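Local coordinates for protein alpha-/beta-galactoside alpha-2,3-sialyltransferase (Photobacterium phosphoreum, PDB 2ZWI) that probably transfers sialic acid from a CMP-activated donor to galactosides in alpha-2,3 linkage, as a GT-B-type glycosyltransferase that binds CMP and zinc, at residues A[55-58]-A[59-62]; A[141-144]-A[145-149]; A[175-178]-A[179-182]; A[205-208]-A[209-212]. All coordinates share one frame; numbering follows the deposited sequence.

Contact 1 (A[55-58]-A[59-62]); sequences FKNR and PELI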
loop_
_atom_site.group_PDB
_atom_site.type_symbol
_atom_site.label_atom_id
_atom_site.label_comp_id
_atom_site.label_asym_id
_atom_site.label_seq_id
_atom_site.Cartn_x
_atom_site.Cartn_y
_atom_site.Cartn_z
ATOM N N PHE A 55 -7.387 15.653 -11.289
ATOM C CA PHE A 55 -8.840 15.661 -11.206
ATOM C C PHE A 55 -9.234 15.321 -9.781
ATOM O O PHE A 55 -8.688 14.386 -9.191
ATOM C CB PHE A 55 -9.416 14.655 -12.202
ATOM C CG PHE A 55 -9.039 14.953 -13.618
ATOM C CD1 PHE A 55 -9.816 15.810 -14.390
ATOM C CD2 PHE A 55 -7.882 14.420 -14.169
ATOM C CE1 PHE A 55 -9.455 16.106 -15.699
ATOM C CE2 PHE A 55 -7.515 14.710 -15.458
ATOM C CZ PHE A 55 -8.300 15.556 -16.230
ATOM N N LYS A 56 -10.156 16.104 -9.222
ATOM C CA LYS A 56 -10.592 15.915 -7.842
ATOM C C LYS A 56 -11.426 14.656 -7.664
ATOM O O LYS A 56 -11.508 14.124 -6.558
ATOM C CB LYS A 56 -11.376 17.132 -7.346
ATOM C CG LYS A 56 -10.525 18.363 -7.077
ATOM C CD LYS A 56 -11.379 19.616 -7.200
ATOM C CE LYS A 56 -10.603 20.876 -6.845
ATOM N NZ LYS A 56 -10.581 21.094 -5.374
ATOM N N ASN A 57 -12.051 14.184 -8.742
ATOM C CA ASN A 57 -12.825 12.945 -8.679
ATOM C C ASN A 57 -12.799 12.120 -9.965
ATOM O O ASN A 57 -12.436 12.619 -11.035
ATOM C CB ASN A 57 -14.269 13.228 -8.239
ATOM C CG ASN A 57 -14.966 14.230 -9.136
ATOM O OD1 ASN A 57 -15.046 14.046 -10.348
ATOM N ND2 ASN A 57 -15.478 15.302 -8.539
ATOM N N ARG A 58 -13.194 10.857 -9.833
ATOM C CA ARG A 58 -13.230 9.904 -10.940
ATOM C C ARG A 58 -14.136 10.312 -12.126
ATOM O O ARG A 58 -13.702 10.223 -13.282
ATOM C CB ARG A 58 -13.588 8.510 -10.412
ATOM C CG ARG A 58 -13.149 7.350 -11.304
ATOM C CD ARG A 58 -13.733 6.017 -10.791
ATOM N NE ARG A 58 -15.189 5.962 -10.927
ATOM C CZ ARG A 58 -15.992 5.110 -10.287
ATOM N NH1 ARG A 58 -17.303 5.156 -10.508
ATOM N NH2 ARG A 58 -15.504 4.212 -9.436
ATOM N N PRO A 59 -15.389 10.758 -11.866
ATOM C CA PRO A 59 -16.176 11.165 -13.038
ATOM C C PRO A 59 -15.586 12.341 -13.847
ATOM O O PRO A 59 -15.762 12.369 -15.070
ATOM C CB PRO A 59 -17.561 11.498 -12.456
ATOM C CG PRO A 59 -17.330 11.740 -11.007
ATOM C CD PRO A 59 -16.162 10.882 -10.616
ATOM N N GLU A 60 -14.873 13.272 -13.202
ATOM C CA GLU A 60 -14.206 14.351 -13.954
ATOM C C GLU A 60 -13.060 13.822 -14.812
ATOM O O GLU A 60 -12.896 14.241 -15.952
ATOM C CB GLU A 60 -13.689 15.479 -13.052
ATOM C CG GLU A 60 -14.767 16.413 -12.457
ATOM C CD GLU A 60 -15.779 16.946 -13.474
ATOM O OE1 GLU A 60 -16.991 16.909 -13.158
ATOM O OE2 GLU A 60 -15.385 17.404 -14.578
ATOM N N LEU A 61 -12.273 12.906 -14.259
ATOM C CA LEU A 61 -11.151 12.312 -14.992
ATOM C C LEU A 61 -11.650 11.574 -16.229
ATOM O O LEU A 61 -11.095 11.718 -17.326
ATOM C CB LEU A 61 -10.312 11.397 -14.084
ATOM C CG LEU A 61 -9.078 10.718 -14.707
ATOM C CD1 LEU A 61 -8.003 10.450 -13.652
ATOM C CD2 LEU A 61 -9.463 9.422 -15.433
ATOM N N ILE A 62 -12.709 10.794 -16.045
ATOM C CA ILE A 62 -13.311 10.016 -17.118
ATOM C C ILE A 62 -13.818 10.912 -18.265
ATOM O O ILE A 62 -13.630 10.587 -19.439
ATOM C CB ILE A 62 -14.420 9.095 -16.562
ATOM C CG1 ILE A 62 -13.790 7.859 -15.896
ATOM C CG2 ILE A 62 -15.401 8.689 -17.658
ATOM C CD1 ILE A 62 -14.680 7.147 -14.907
#
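An asparagine N-cap starts helix 58-70, where the chain leaves strand 52-54, and N57 and E60 make the capping bond. N57 OD1 accepts from E60 N at 3.0 Å, E60 N lying nearly in line with the side-chain C=O and the N-H somewhat bent (152°). N57 CG sits between its own backbone N and carbonyl carbon (chi1 56°), which folds the amide back over the first turn and lays OD1 3.3 Å from P59 CG. The main chain of N57 is used as well: L61 N donates to N57 O at 3.2 Å in the carbonyl plane, and I62 N donates to R58 O. On the inner side, F55 turns one ring face to L61, whose CA lies 3.9 Å from the ring centroid in a CH-pi contact; F55 CG also meets L61 CB at 3.8 Å, the two side chains crossing at about a right angle. R58 runs alongside I62, its CG 3.9 Å from I62 CD1, and carries its guanidinium to a salt bridge with D88. The capping bond thus satisfies an amide N-H that has no preceding helical turn to pair with, while F55 of the loop packs its ring face on the helix backbone at L61, both against L33 of strand 31-36.

Contact 2 (A[141-144]-A[145-149]); sequences NIQS and SINGT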
loop_
_atom_site.group_PDB
_atom_site.type_symbol
_atom_site.label_atom_id
_atom_site.label_comp_id
_atom_site.label_asym_id
_atom_site.label_seq_id
_atom_site.Cartn_x
_atom_site.Cartn_y
_atom_site.Cartn_z
ATOM N N ASN A 141 -17.347 -12.567 -14.227
ATOM C CA ASN A 141 -17.646 -11.555 -13.199
ATOM C C ASN A 141 -17.132 -10.183 -13.624
ATOM O O ASN A 141 -17.858 -9.184 -13.585
ATOM C CB ASN A 141 -16.948 -11.876 -11.860
ATOM C CG ASN A 141 -17.565 -13.040 -11.100
ATOM O OD1 ASN A 141 -18.684 -13.497 -11.384
ATOM N ND2 ASN A 141 -16.819 -13.521 -10.090
ATOM N N ILE A 142 -15.855 -10.147 -14.002
ATOM C CA ILE A 142 -15.176 -8.901 -14.372
ATOM C C ILE A 142 -15.751 -8.329 -15.669
ATOM O O ILE A 142 -16.028 -7.137 -15.762
ATOM C CB ILE A 142 -13.643 -9.118 -14.517
ATOM C CG1 ILE A 142 -13.025 -9.558 -13.182
ATOM C CG2 ILE A 142 -12.944 -7.856 -15.078
ATOM C CD1 ILE A 142 -11.727 -10.293 -13.351
ATOM N N GLN A 143 -15.929 -9.188 -16.669
ATOM C CA GLN A 143 -16.504 -8.760 -17.932
ATOM C C GLN A 143 -17.918 -8.197 -17.747
ATOM O O GLN A 143 -18.230 -7.153 -18.311
ATOM C CB GLN A 143 -16.465 -9.885 -18.972
ATOM C CG GLN A 143 -16.803 -9.434 -20.398
ATOM C CD GLN A 143 -15.813 -8.420 -20.963
ATOM O OE1 GLN A 143 -14.617 -8.698 -21.094
ATOM N NE2 GLN A 143 -16.314 -7.244 -21.321
ATOM N N SER A 144 -18.745 -8.867 -16.941
ATOM C CA SER A 144 -20.105 -8.390 -16.634
ATOM C C SER A 144 -20.130 -7.013 -15.974
ATOM O O SER A 144 -20.994 -6.191 -16.286
ATOM C CB SER A 144 -20.862 -9.376 -15.745
ATOM O OG SER A 144 -20.946 -10.650 -16.341
ATOM N N SER A 145 -19.198 -6.781 -15.052
ATOM C CA SER A 145 -18.984 -5.462 -14.445
ATOM C C SER A 145 -18.599 -4.398 -15.463
ATOM O O SER A 145 -19.075 -3.264 -15.387
ATOM C CB SER A 145 -17.899 -5.536 -13.370
ATOM O OG SER A 145 -18.371 -6.258 -12.250
ATOM N N ILE A 146 -17.726 -4.768 -16.400
ATOM C CA ILE A 146 -17.263 -3.852 -17.444
ATOM C C ILE A 146 -18.374 -3.583 -18.466
ATOM O O ILE A 146 -18.520 -2.464 -18.957
ATOM C CB ILE A 146 -15.988 -4.388 -18.142
ATOM C CG1 ILE A 146 -14.785 -4.311 -17.184
ATOM C CG2 ILE A 146 -15.730 -3.641 -19.453
ATOM C CD1 ILE A 146 -13.555 -5.093 -17.658
ATOM N N ASN A 147 -19.149 -4.620 -18.767
ATOM C CA ASN A 147 -20.325 -4.512 -19.627
ATOM C C ASN A 147 -21.440 -3.711 -18.975
ATOM O O ASN A 147 -22.243 -3.087 -19.668
ATOM C CB ASN A 147 -20.853 -5.906 -20.003
ATOM C CG ASN A 147 -19.911 -6.662 -20.923
ATOM O OD1 ASN A 147 -19.984 -7.885 -21.028
ATOM N ND2 ASN A 147 -19.021 -5.937 -21.594
ATOM N N GLY A 148 -21.501 -3.759 -17.644
ATOM C CA GLY A 148 -22.474 -2.982 -16.869
ATOM C C GLY A 148 -23.705 -3.766 -16.463
ATOM O O GLY A 148 -24.760 -3.189 -16.215
ATOM N N THR A 149 -23.569 -5.084 -16.365
ATOM C CA THR A 149 -24.717 -5.956 -16.118
ATOM C C THR A 149 -24.802 -6.435 -14.667
ATOM O O THR A 149 -25.844 -6.950 -14.222
ATOM C CB THR A 149 -24.707 -7.155 -17.078
ATOM O OG1 THR A 149 -23.399 -7.745 -17.093
ATOM C CG2 THR A 149 -25.076 -6.710 -18.500
#
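The backbone of 141-147 keeps regular helical bonding up to its last turn: S145 N donates to N141 O, I146 N to I142 O, and N147 N to Q143 O at 2.7 Å. After N147 the helical geometry ends, because G148 takes a positive phi of 98°, where a CB would collide with the carbonyl oxygen of N147, which favours glycine. The result is a Schellman motif with G148 as its C-prime residue, closing helix 128-147. Its two bonds run from T149 N to S144 O, 2.8 Å and nearly straight (169°), and from G148 N to S145 O. G148 N also donates to S144 O at 2.8 Å, less straight. A third donor grips the same oxygen: T149 OG1 to S144 O is 3.0 Å, coming in from the flank of the carbonyl. A chi1 of 48° swings this hydroxyl back over the helix end and brings T149 OG1 3.3 Å from S144 CB. The hydroxyl of S144 bonds to D140 O, one turn earlier. Farther round the helix, I142 and I146 lie side by side and point the same way, I142 CG2 meeting I146 CD1 at 3.8 Å; I146 continues onto V90 and I93 of helix 86-98, and I142 onto F162. S145, also buried, packs on V90 and F152, and its OG bonds to the side chain of Q150.

Contact 3 (A[175-178]-A[179-182]); sequences ADIF and ETNL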
loop_
_atom_site.group_PDB
_atom_site.type_symbol
_atom_site.label_atom_id
_atom_site.label_comp_id
_atom_site.label_asym_id
_atom_site.label_seq_id
_atom_site.Cartn_x
_atom_site.Cartn_y
_atom_site.Cartn_z
ATOM N N ALA A 175 5.086 -10.242 -3.150
ATOM C CA ALA A 175 4.907 -11.190 -4.242
ATOM C C ALA A 175 5.219 -12.640 -3.817
ATOM O O ALA A 175 4.700 -13.585 -4.405
ATOM C CB ALA A 175 5.772 -10.781 -5.434
ATOM N N ASP A 176 6.056 -12.794 -2.794
ATOM C CA ASP A 176 6.449 -14.114 -2.278
ATOM C C ASP A 176 5.388 -14.779 -1.384
ATOM O O ASP A 176 5.644 -15.843 -0.799
ATOM C CB ASP A 176 7.792 -14.023 -1.534
ATOM C CG ASP A 176 7.750 -13.050 -0.361
ATOM O OD1 ASP A 176 6.967 -12.066 -0.415
ATOM O OD2 ASP A 176 8.497 -13.265 0.623
ATOM N N ILE A 177 4.211 -14.161 -1.281
ATOM C CA ILE A 177 3.054 -14.802 -0.646
ATOM C C ILE A 177 2.765 -16.174 -1.294
ATOM O O ILE A 177 2.351 -17.112 -0.614
ATOM C CB ILE A 177 1.783 -13.885 -0.652
ATOM C CG1 ILE A 177 0.660 -14.460 0.240
ATOM C CG2 ILE A 177 1.282 -13.626 -2.086
ATOM C CD1 ILE A 177 0.991 -14.532 1.740
ATOM N N PHE A 178 3.020 -16.283 -2.598
ATOM C CA PHE A 178 2.800 -17.530 -3.336
ATOM C C PHE A 178 3.893 -18.572 -3.110
ATOM O O PHE A 178 3.826 -19.672 -3.674
ATOM C CB PHE A 178 2.630 -17.250 -4.832
ATOM C CG PHE A 178 1.445 -16.379 -5.152
ATOM C CD1 PHE A 178 0.148 -16.888 -5.081
ATOM C CD2 PHE A 178 1.623 -15.054 -5.524
ATOM C CE1 PHE A 178 -0.955 -16.089 -5.378
ATOM C CE2 PHE A 178 0.526 -14.241 -5.816
ATOM C CZ PHE A 178 -0.771 -14.759 -5.735
ATOM N N GLU A 179 4.884 -18.234 -2.289
ATOM C CA GLU A 179 5.949 -19.166 -1.921
ATOM C C GLU A 179 5.951 -19.481 -0.426
ATOM O O GLU A 179 6.945 -19.987 0.095
ATOM C CB GLU A 179 7.325 -18.647 -2.360
ATOM C CG GLU A 179 7.723 -19.046 -3.771
ATOM C CD GLU A 179 6.898 -18.345 -4.830
ATOM O OE1 GLU A 179 6.714 -17.110 -4.722
ATOM O OE2 GLU A 179 6.429 -19.030 -5.768
ATOM N N THR A 180 4.839 -19.200 0.254
ATOM C CA THR A 180 4.688 -19.545 1.675
ATOM C C THR A 180 3.961 -20.888 1.816
ATOM O O THR A 180 3.741 -21.579 0.820
ATOM C CB THR A 180 3.931 -18.439 2.452
ATOM O OG1 THR A 180 2.624 -18.258 1.886
ATOM C CG2 THR A 180 4.703 -17.113 2.405
ATOM N N ASN A 181 3.596 -21.259 3.044
ATOM C CA ASN A 181 2.822 -22.490 3.285
ATOM C C ASN A 181 1.349 -22.366 2.892
ATOM O O ASN A 181 0.610 -23.349 2.939
ATOM C CB ASN A 181 2.914 -22.937 4.752
ATOM C CG ASN A 181 4.308 -23.425 5.140
ATOM O OD1 ASN A 181 4.991 -24.101 4.366
ATOM N ND2 ASN A 181 4.731 -23.082 6.355
ATOM N N LEU A 182 0.908 -21.167 2.517
ATOM C CA LEU A 182 -0.497 -20.986 2.125
ATOM C C LEU A 182 -0.773 -21.697 0.795
ATOM O O LEU A 182 -0.018 -21.504 -0.158
ATOM C CB LEU A 182 -0.841 -19.496 2.011
ATOM C CG LEU A 182 -0.622 -18.580 3.222
ATOM C CD1 LEU A 182 -1.398 -17.297 2.992
ATOM C CD2 LEU A 182 -1.056 -19.233 4.523
HETATM O O HOH W 1 5.917 -15.253 -6.277
HETATM O O HOH W 2 0.805 -21.370 -3.224
#
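With chi1 at 60°, T180 turns its hydroxyl back along the chain onto I177 O, to which T180 OG1 donates at 2.8 Å. I177 has CG1 anti to its N (chi1 -170°) and then bends at chi2 (64°), carrying CD1 forward to L182 CD1 at 3.9 Å. The same methyl, I177 CD1, passes 4.1 Å from T180 OG1. I177 O has a second, weak donor in T180 N, and the T180 hydroxyl, besides donating to I177 O, weakly accepts from L182 N. These bonds follow the end of a short 3-10 segment that includes 175-178, in the loop that leads from strand 168-172 to helix 185-191. Its i to i+3 pattern is plain in E179 N, which donates to D176 O at 2.9 Å from well above the carbonyl plane. The carboxylate of E179 folds back beside the turn; a water donates to both E179 OE1 and A175 O, lying 2.8 Å from the latter. T180 CG2 rests 3.6 Å from D176 O, while the carboxylate of D176 pairs with R174. I177 and L182 together face helices 114-125 and 350-357, I177 on Y117 and V354, L182 on Y121 and E357. The F178 ring, with I177 CG2 over one face, packs on L187 and I191 of helix 185-191.

Contact 4 (A[205-208]-A[209-212]); sequences TFNS and QQKN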
loop_
_atom_site.group_PDB
_atom_site.type_symbol
_atom_site.label_atom_id
_atom_site.label_comp_id
_atom_site.label_asym_id
_atom_site.label_seq_id
_atom_site.Cartn_x
_atom_site.Cartn_y
_atom_site.Cartn_z
ATOM N N THR A 205 19.213 4.897 -7.212
ATOM C CA THR A 205 19.552 5.249 -8.596
ATOM C C THR A 205 19.042 6.626 -9.053
ATOM O O THR A 205 19.441 7.111 -10.115
ATOM C CB THR A 205 19.096 4.165 -9.602
ATOM O OG1 THR A 205 17.687 3.942 -9.475
ATOM C CG2 THR A 205 19.831 2.849 -9.364
ATOM N N PHE A 206 18.169 7.243 -8.254
ATOM C CA PHE A 206 17.612 8.563 -8.554
ATOM C C PHE A 206 18.674 9.655 -8.474
ATOM O O PHE A 206 19.478 9.690 -7.531
ATOM C CB PHE A 206 16.499 8.908 -7.555
ATOM C CG PHE A 206 15.127 8.379 -7.924
ATOM C CD1 PHE A 206 14.941 7.510 -8.996
ATOM C CD2 PHE A 206 14.014 8.751 -7.167
ATOM C CE1 PHE A 206 13.674 7.040 -9.320
ATOM C CE2 PHE A 206 12.746 8.267 -7.471
ATOM C CZ PHE A 206 12.573 7.414 -8.553
ATOM N N ASN A 207 18.660 10.556 -9.454
ATOM C CA ASN A 207 19.419 11.794 -9.358
ATOM C C ASN A 207 18.681 12.808 -8.474
ATOM O O ASN A 207 17.533 12.576 -8.067
ATOM C CB ASN A 207 19.723 12.359 -10.759
ATOM C CG ASN A 207 18.464 12.718 -11.544
ATOM O OD1 ASN A 207 17.518 13.307 -11.012
ATOM N ND2 ASN A 207 18.461 12.377 -12.826
ATOM N N SER A 208 19.337 13.926 -8.171
ATOM C CA SER A 208 18.767 14.945 -7.285
ATOM C C SER A 208 17.386 15.431 -7.706
ATOM O O SER A 208 16.490 15.541 -6.873
ATOM C CB SER A 208 19.714 16.138 -7.153
ATOM O OG SER A 208 20.630 15.911 -6.108
ATOM N N GLN A 209 17.225 15.713 -8.997
ATOM C CA GLN A 209 15.974 16.226 -9.545
ATOM C C GLN A 209 14.808 15.257 -9.324
ATOM O O GLN A 209 13.680 15.683 -9.042
ATOM C CB GLN A 209 16.133 16.524 -11.044
ATOM C CG GLN A 209 14.871 17.053 -11.728
ATOM C CD GLN A 209 15.065 17.316 -13.222
ATOM O OE1 GLN A 209 14.111 17.240 -14.012
ATOM N NE2 GLN A 209 16.306 17.623 -13.616
ATOM N N GLN A 210 15.094 13.963 -9.470
ATOM C CA GLN A 210 14.120 12.907 -9.233
ATOM C C GLN A 210 13.746 12.849 -7.762
ATOM O O GLN A 210 12.570 12.772 -7.419
ATOM C CB GLN A 210 14.670 11.550 -9.683
ATOM C CG GLN A 210 14.671 11.358 -11.181
ATOM C CD GLN A 210 15.391 10.092 -11.589
ATOM O OE1 GLN A 210 16.580 9.931 -11.330
ATOM N NE2 GLN A 210 14.667 9.179 -12.222
ATOM N N LYS A 211 14.753 12.892 -6.899
ATOM C CA LYS A 211 14.528 12.897 -5.452
ATOM C C LYS A 211 13.671 14.089 -5.034
ATOM O O LYS A 211 12.700 13.933 -4.278
ATOM C CB LYS A 211 15.860 12.884 -4.702
ATOM C CG LYS A 211 16.597 11.555 -4.798
ATOM C CD LYS A 211 17.847 11.560 -3.950
ATOM C CE LYS A 211 18.716 10.352 -4.248
ATOM N NZ LYS A 211 19.949 10.390 -3.410
ATOM N N ASN A 212 14.023 15.265 -5.553
ATOM C CA ASN A 212 13.273 16.502 -5.300
ATOM C C ASN A 212 11.830 16.441 -5.774
ATOM O O ASN A 212 10.924 16.903 -5.071
ATOM C CB ASN A 212 13.986 17.716 -5.916
ATOM C CG ASN A 212 15.289 18.041 -5.213
ATOM O OD1 ASN A 212 15.456 17.763 -4.020
ATOM N ND2 ASN A 212 16.226 18.640 -5.950
HETATM O O HOH W 3 18.175 8.261 -12.637
#
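F206 and Q210 cross at about a right angle, the F206 ring offering one face to the aliphatic start of the glutamine. Q210 CB stands 4.0 Å from the ring centroid, displaced toward the rim, in a CH-pi contact. Farther out, Q210 NE2 comes to 3.6 Å from F206 CD1, the amide plane turned 35° from the ring; this nitrogen donates to I24 O on helix 14-26, whose T21, I24 and N25 also pack on F206. Q210 and N207 likewise cross at about a right angle, their amides 47° apart, and each reaches for the other's backbone. N207 OD1 accepts from Q210 N at 2.9 Å, nearly end-on. In return Q210 OE1 takes the N-H of N207, with Q210 OE1 to N207 N also 2.9 Å and the donor tilted 17° from the amide carbonyl plane. The glutamine can do this because its chain is extended beyond CG, running back past the helix start to set OE1 3.3 Å from F206 CA. K211 packs beside the base of F206, K211 CG 3.8 Å from F206 CB. Regular helical bonds follow at once, K211 N to N207 O and N212 N to S208 O. The reciprocal pair is a capping box, with N207 as the N-cap of helix 208-218 and Q210 in the third helical position.

The four contacts follow one another along the chain without overlap, and all lie on helices or loops of its first part, which carries the seven-stranded parallel sheet of this GT-B-type protein. Contacts 1 and 4 each begin the helix that follows an outermost strand, 52-54 and 195-197, and stand about 30 Å apart between centres. Contact 2 ends helix 128-147; contact 3 turns the chain between strand 168-172 and helix 185-191. Contacts 1 and 2 are nearest, about 21 Å between centres, and share helix 86-98 as a neighbour; contacts 2 and 4 are farthest, about 42 Å. None touches another, and each lies away from the CMP and zinc sites; contact 3 packs on helix 350-357, so it joins the first sheet's half to the C-terminal part.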